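Local coordinates for putative sugar binding protein (Bacteroides vulgatus ATCC 8482, PDB 3KEZ) that probably binds sugars or other glycan nutrients at the outer membrane, as a calcium-binding member of the SusD family, at residues 80-85 with 147-152; 86-91 with 124-129. All coordinates share one frame; numbering follows the deposited sequence.

Contact 1 (80-85 with 147-152); sequences SHWSYL and GVPIVK
Trp82 meets Val148 and Pro149 through the far end of its six-membered ring. CZ3 of Trp82 lies 3.8 Å from CG1 of Val148. The neighbouring ring atom, CH2 of Trp82, lies 3.8 Å from CD of Pro149. Both carbons approach the indole obliquely. The contact is apolar and small, burying 97 Å² in all. The backbones stay well apart: the CA atoms of Trp82 and Val148 are 9.6 Å from each other, so the long indole spans the gap. Its CG stands anti to the backbone N (chi1 -173°), which brings the six-membered ring within reach of the loop, although the CB of Trp82 does not point there. The side chains of Trp82 and Val148 pass each other in opposite directions, whereas Trp82 and Pro149 cross at about a right angle. Trp82 sits in the first turn of helix 80-96. Segment 147-152 belongs to the loop between helices 138-141 and 166-183, in the N-terminal helical part of this SusD-family protein. Phe134 stacks edge-to-face with the indole, and Tyr86 meets it with the planes at about 60°. NE1 of Trp82 makes a weak hydrogen bond to Glu446 near the C terminus. On the loop side, CB of Val148 points toward the helix, and CG1, anti to the carbonyl carbon, is the methyl that meets the indole. Val148 also rests on Leu127 and Cys169.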
loop_
_atom_site.group_PDB
_atom_site.type_symbol
_atom_site.label_atom_id
_atom_site.label_comp_id
_atom_site.label_asym_id
_atom_site.label_seq_id
_atom_site.Cartn_x
_atom_site.Cartn_y
_atom_site.Cartn_z
ATOM N N SER A 80 3.823 1.666 -16.390
ATOM C CA SER A 80 2.480 1.391 -15.878
ATOM C C SER A 80 2.136 2.143 -14.591
ATOM O O SER A 80 1.022 2.580 -14.428
ATOM C CB SER A 80 2.326 -0.107 -15.601
ATOM O OG SER A 80 3.522 -0.630 -14.976
ATOM N N HIS A 81 3.100 2.247 -13.675
ATOM C CA HIS A 81 2.864 2.925 -12.417
ATOM C C HIS A 81 2.428 4.340 -12.743
ATOM O O HIS A 81 1.429 4.805 -12.236
ATOM C CB HIS A 81 4.118 2.966 -11.537
ATOM C CG HIS A 81 4.835 1.649 -11.419
ATOM N ND1 HIS A 81 5.612 1.111 -12.435
ATOM C CD2 HIS A 81 4.924 0.787 -10.381
ATOM C CE1 HIS A 81 6.131 -0.031 -12.023
ATOM N NE2 HIS A 81 5.730 -0.250 -10.778
ATOM N N TRP A 82 3.215 5.002 -13.584
ATOM C CA TRP A 82 2.947 6.373 -14.001
ATOM C C TRP A 82 1.574 6.552 -14.698
ATOM O O TRP A 82 0.714 7.358 -14.246
ATOM C CB TRP A 82 4.115 6.795 -14.907
ATOM C CG TRP A 82 4.125 8.222 -15.307
ATOM C CD1 TRP A 82 3.544 8.764 -16.399
ATOM C CD2 TRP A 82 4.781 9.302 -14.610
ATOM N NE1 TRP A 82 3.788 10.125 -16.440
ATOM C CE2 TRP A 82 4.540 10.477 -15.346
ATOM C CE3 TRP A 82 5.513 9.387 -13.415
ATOM C CZ2 TRP A 82 5.039 11.738 -14.941
ATOM C CZ3 TRP A 82 6.021 10.630 -13.029
ATOM C CH2 TRP A 82 5.770 11.788 -13.792
ATOM N N SER A 83 1.376 5.756 -15.764
ATOM C CA SER A 83 0.175 5.854 -16.601
ATOM C C SER A 83 -1.099 5.503 -15.851
ATOM O O SER A 83 -2.071 6.226 -15.951
ATOM C CB SER A 83 0.294 5.040 -17.912
ATOM O OG SER A 83 0.962 3.795 -17.758
ATOM N N TYR A 84 -1.074 4.417 -15.067
ATOM C CA TYR A 84 -2.250 3.989 -14.346
ATOM C C TYR A 84 -2.646 4.991 -13.247
ATOM O O TYR A 84 -3.811 5.375 -13.136
ATOM C CB TYR A 84 -2.060 2.579 -13.762
ATOM C CG TYR A 84 -2.448 1.489 -14.725
ATOM C CD1 TYR A 84 -1.660 1.213 -15.819
ATOM C CD2 TYR A 84 -3.640 0.745 -14.550
ATOM C CE1 TYR A 84 -2.017 0.245 -16.735
ATOM C CE2 TYR A 84 -4.020 -0.235 -15.484
ATOM C CZ TYR A 84 -3.180 -0.491 -16.560
ATOM O OH TYR A 84 -3.502 -1.450 -17.514
ATOM N N LEU A 85 -1.663 5.458 -12.480
ATOM C CA LEU A 85 -1.965 6.423 -11.421
ATOM C C LEU A 85 -2.473 7.766 -11.986
ATOM O O LEU A 85 -3.416 8.355 -11.439
ATOM C CB LEU A 85 -0.774 6.563 -10.462
ATOM C CG LEU A 85 -0.599 5.282 -9.643
ATOM C CD1 LEU A 85 0.728 5.201 -8.965
ATOM C CD2 LEU A 85 -1.770 5.044 -8.656
ATOM N N GLY A 147 9.002 15.639 -6.483
ATOM C CA GLY A 147 7.972 14.626 -6.522
ATOM C C GLY A 147 7.561 14.386 -7.975
ATOM O O GLY A 147 8.408 14.035 -8.815
ATOM N N VAL A 148 6.279 14.604 -8.256
ATOM C CA VAL A 148 5.710 14.461 -9.605
ATOM C C VAL A 148 4.806 15.663 -9.888
ATOM O O VAL A 148 4.533 16.451 -8.987
ATOM C CB VAL A 148 4.909 13.174 -9.723
ATOM C CG1 VAL A 148 5.809 11.948 -9.452
ATOM C CG2 VAL A 148 3.711 13.218 -8.744
ATOM N N PRO A 149 4.321 15.815 -11.135
ATOM C CA PRO A 149 3.350 16.864 -11.368
ATOM C C PRO A 149 2.030 16.666 -10.657
ATOM O O PRO A 149 1.431 15.599 -10.738
ATOM C CB PRO A 149 3.109 16.795 -12.893
ATOM C CG PRO A 149 4.378 16.216 -13.440
ATOM C CD PRO A 149 4.769 15.198 -12.398
ATOM N N ILE A 150 1.570 17.727 -10.014
ATOM C CA ILE A 150 0.251 17.790 -9.392
ATOM C C ILE A 150 -0.684 18.210 -10.529
ATOM O O ILE A 150 -0.567 19.316 -11.060
ATOM C CB ILE A 150 0.243 18.840 -8.267
ATOM C CG1 ILE A 150 1.185 18.381 -7.120
ATOM C CG2 ILE A 150 -1.202 19.104 -7.757
ATOM C CD1 ILE A 150 1.618 19.520 -6.159
ATOM N N VAL A 151 -1.597 17.323 -10.873
ATOM C CA VAL A 151 -2.563 17.526 -11.935
ATOM C C VAL A 151 -3.932 17.491 -11.306
ATOM O O VAL A 151 -4.355 16.464 -10.793
ATOM C CB VAL A 151 -2.440 16.397 -12.970
ATOM C CG1 VAL A 151 -3.509 16.556 -14.061
ATOM C CG2 VAL A 151 -1.023 16.377 -13.562
ATOM N N LYS A 152 -4.627 18.618 -11.331
ATOM C CA LYS A 152 -5.918 18.733 -10.667
ATOM C C LYS A 152 -7.062 19.049 -11.636
ATOM O O LYS A 152 -8.230 19.111 -11.230
ATOM C CB LYS A 152 -5.824 19.788 -9.549
ATOM C CG LYS A 152 -5.123 19.230 -8.302
ATOM C CD LYS A 152 -4.795 20.250 -7.275
ATOM C CE LYS A 152 -5.975 20.548 -6.389
ATOM N NZ LYS A 152 -5.516 21.497 -5.348
#

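Contact 2 (86-91 with 124-129)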
loop_
_atom_site.group_PDB
_atom_site.type_symbol
_atom_site.label_atom_id
_atom_site.label_comp_id
_atom_site.label_asym_id
_atom_site.label_seq_id
_atom_site.Cartn_x
_atom_site.Cartn_y
_atom_site.Cartn_z
ATOM N N TYR A 86 -1.897 8.246 -13.096
ATOM C CA TYR A 86 -2.353 9.487 -13.680
ATOM C C TYR A 86 -3.712 9.317 -14.348
ATOM O O TYR A 86 -4.537 10.245 -14.346
ATOM C CB TYR A 86 -1.312 10.103 -14.639
ATOM C CG TYR A 86 -0.341 10.988 -13.867
ATOM C CD1 TYR A 86 -0.788 12.137 -13.176
ATOM C CD2 TYR A 86 1.003 10.632 -13.749
ATOM C CE1 TYR A 86 0.073 12.902 -12.437
ATOM C CE2 TYR A 86 1.882 11.393 -13.016
ATOM C CZ TYR A 86 1.424 12.519 -12.354
ATOM O OH TYR A 86 2.323 13.274 -11.665
ATOM N N SER A 87 -3.969 8.138 -14.908
ATOM C CA SER A 87 -5.321 7.809 -15.391
ATOM C C SER A 87 -6.381 7.915 -14.294
ATOM O O SER A 87 -7.420 8.569 -14.466
ATOM C CB SER A 87 -5.328 6.399 -15.961
ATOM O OG SER A 87 -6.604 6.069 -16.428
ATOM N N ILE A 88 -6.118 7.254 -13.171
ATOM C CA ILE A 88 -6.942 7.318 -11.991
ATOM C C ILE A 88 -7.162 8.783 -11.516
ATOM O O ILE A 88 -8.310 9.244 -11.323
ATOM C CB ILE A 88 -6.321 6.441 -10.851
ATOM C CG1 ILE A 88 -6.437 4.959 -11.188
ATOM C CG2 ILE A 88 -6.951 6.801 -9.495
ATOM C CD1 ILE A 88 -5.477 4.092 -10.401
ATOM N N ILE A 89 -6.071 9.512 -11.336
ATOM C CA ILE A 89 -6.168 10.950 -10.966
ATOM C C ILE A 89 -7.023 11.764 -11.968
ATOM O O ILE A 89 -7.857 12.567 -11.567
ATOM C CB ILE A 89 -4.730 11.618 -10.824
ATOM C CG1 ILE A 89 -3.979 10.989 -9.637
ATOM C CG2 ILE A 89 -4.881 13.150 -10.783
ATOM C CD1 ILE A 89 -2.434 11.360 -9.506
ATOM N N GLN A 90 -6.828 11.564 -13.264
ATOM C CA GLN A 90 -7.663 12.299 -14.251
ATOM C C GLN A 90 -9.158 12.062 -14.036
ATOM O O GLN A 90 -9.942 12.989 -14.113
ATOM C CB GLN A 90 -7.323 11.922 -15.699
ATOM C CG GLN A 90 -6.116 12.561 -16.277
ATOM C CD GLN A 90 -6.278 14.049 -16.485
ATOM O OE1 GLN A 90 -6.988 14.495 -17.393
ATOM N NE2 GLN A 90 -5.609 14.825 -15.659
ATOM N N ASN A 91 -9.560 10.814 -13.770
ATOM C CA ASN A 91 -10.991 10.524 -13.538
ATOM C C ASN A 91 -11.519 11.020 -12.191
ATOM O O ASN A 91 -12.722 11.375 -12.056
ATOM C CB ASN A 91 -11.257 9.029 -13.771
ATOM C CG ASN A 91 -11.220 8.678 -15.262
ATOM O OD1 ASN A 91 -12.132 9.023 -15.994
ATOM N ND2 ASN A 91 -10.135 8.067 -15.712
ATOM N N GLY A 124 -5.731 11.267 -3.450
ATOM C CA GLY A 124 -4.671 11.340 -2.446
ATOM C C GLY A 124 -3.795 10.088 -2.438
ATOM O O GLY A 124 -2.569 10.184 -2.394
HETATM N N MSE A 125 -4.442 8.918 -2.456
HETATM C CA MSE A 125 -3.753 7.647 -2.557
HETATM C C MSE A 125 -2.884 7.589 -3.784
HETATM O O MSE A 125 -1.711 7.180 -3.718
HETATM C CB MSE A 125 -4.754 6.491 -2.571
HETATM C CG MSE A 125 -4.112 5.135 -2.639
HETATM SE SE MSE A 125 -5.513 3.788 -2.885
HETATM C CE MSE A 125 -6.630 4.213 -1.338
ATOM N N ALA A 126 -3.459 7.946 -4.919
ATOM C CA ALA A 126 -2.728 7.793 -6.189
ATOM C C ALA A 126 -1.528 8.749 -6.241
ATOM O O ALA A 126 -0.431 8.355 -6.685
ATOM C CB ALA A 126 -3.664 8.005 -7.389
ATOM N N LEU A 127 -1.719 9.997 -5.793
ATOM C CA LEU A 127 -0.616 10.954 -5.798
ATOM C C LEU A 127 0.437 10.537 -4.746
ATOM O O LEU A 127 1.629 10.671 -4.994
ATOM C CB LEU A 127 -1.075 12.402 -5.588
ATOM C CG LEU A 127 -0.006 13.536 -5.566
ATOM C CD1 LEU A 127 0.824 13.490 -6.821
ATOM C CD2 LEU A 127 -0.713 14.902 -5.386
ATOM N N PHE A 128 0.007 9.976 -3.619
ATOM C CA PHE A 128 0.960 9.446 -2.616
ATOM C C PHE A 128 1.826 8.336 -3.233
ATOM O O PHE A 128 3.057 8.344 -3.085
ATOM C CB PHE A 128 0.224 8.966 -1.361
ATOM C CG PHE A 128 1.124 8.371 -0.297
ATOM C CD1 PHE A 128 2.111 9.121 0.310
ATOM C CD2 PHE A 128 0.935 7.054 0.144
ATOM C CE1 PHE A 128 2.889 8.577 1.341
ATOM C CE2 PHE A 128 1.717 6.519 1.127
ATOM C CZ PHE A 128 2.667 7.275 1.749
ATOM N N ASP A 129 1.205 7.412 -3.968
ATOM C CA ASP A 129 1.975 6.358 -4.604
ATOM C C ASP A 129 2.945 6.915 -5.641
ATOM O O ASP A 129 4.104 6.500 -5.695
ATOM C CB ASP A 129 1.065 5.250 -5.180
ATOM C CG ASP A 129 0.763 4.169 -4.172
ATOM O OD1 ASP A 129 1.733 3.749 -3.513
ATOM O OD2 ASP A 129 -0.423 3.757 -4.004
#
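Ala126 CB packs against Ile88 and Ile89, two consecutive residues of the opposing helix. CG1 of Ile89 is 3.7 Å from CB of Ala126, and CG2 of Ile88 is 4.1 Å from the same methyl. In Ile89, CG1 lies beside the backbone N (chi1 -66°) and the chain runs on extended to CD1. That methyl reaches past Ala126 to the next residue, where CD1 of Ile89 is 4.3 Å from CB of Leu127. It also lies against backbone, 4.0 Å from N of Leu127.

The axes of the two short segments approach to 9.2 Å, at 150° between their directions, so the pair is roughly antiparallel. Ile89 and Ala126 have the nearest CA atoms, 6.7 Å apart.

The one side-chain hydrogen bond within a segment lies in helix 80-96. ND2 of Asn91 donates to O of Ser87 from above the carbonyl plane, 3.0 Å away, and the bond is bent (137° at the hydrogen). The backbone N of Asn91 reaches that oxygen from the other face, so two donors grip it.

Between these two segments the contact is apolar, so burial of hydrocarbon, not directed bonds, probably accounts for it.

Overall arrangement
From the N terminus, helix 80-96 comes first and supplies one segment to each contact. Its first turn enters contact 1 and the following turns enter contact 2. The chain then reaches helix 109-134, where contact 2 closes a loop of 32 residues. It continues past helix 138-141 to segment 147-152, where contact 1 closes a longer loop of 61 residues. Contact 2 thus falls wholly within the larger loop. The contact centres are about 6 Å apart, and a probable hydrogen bond of 2.7 Å from Tyr86 OH to Pro149 O links them. Together they tie helix 80-96 to helix 109-134 and to the loop before helix 166-183.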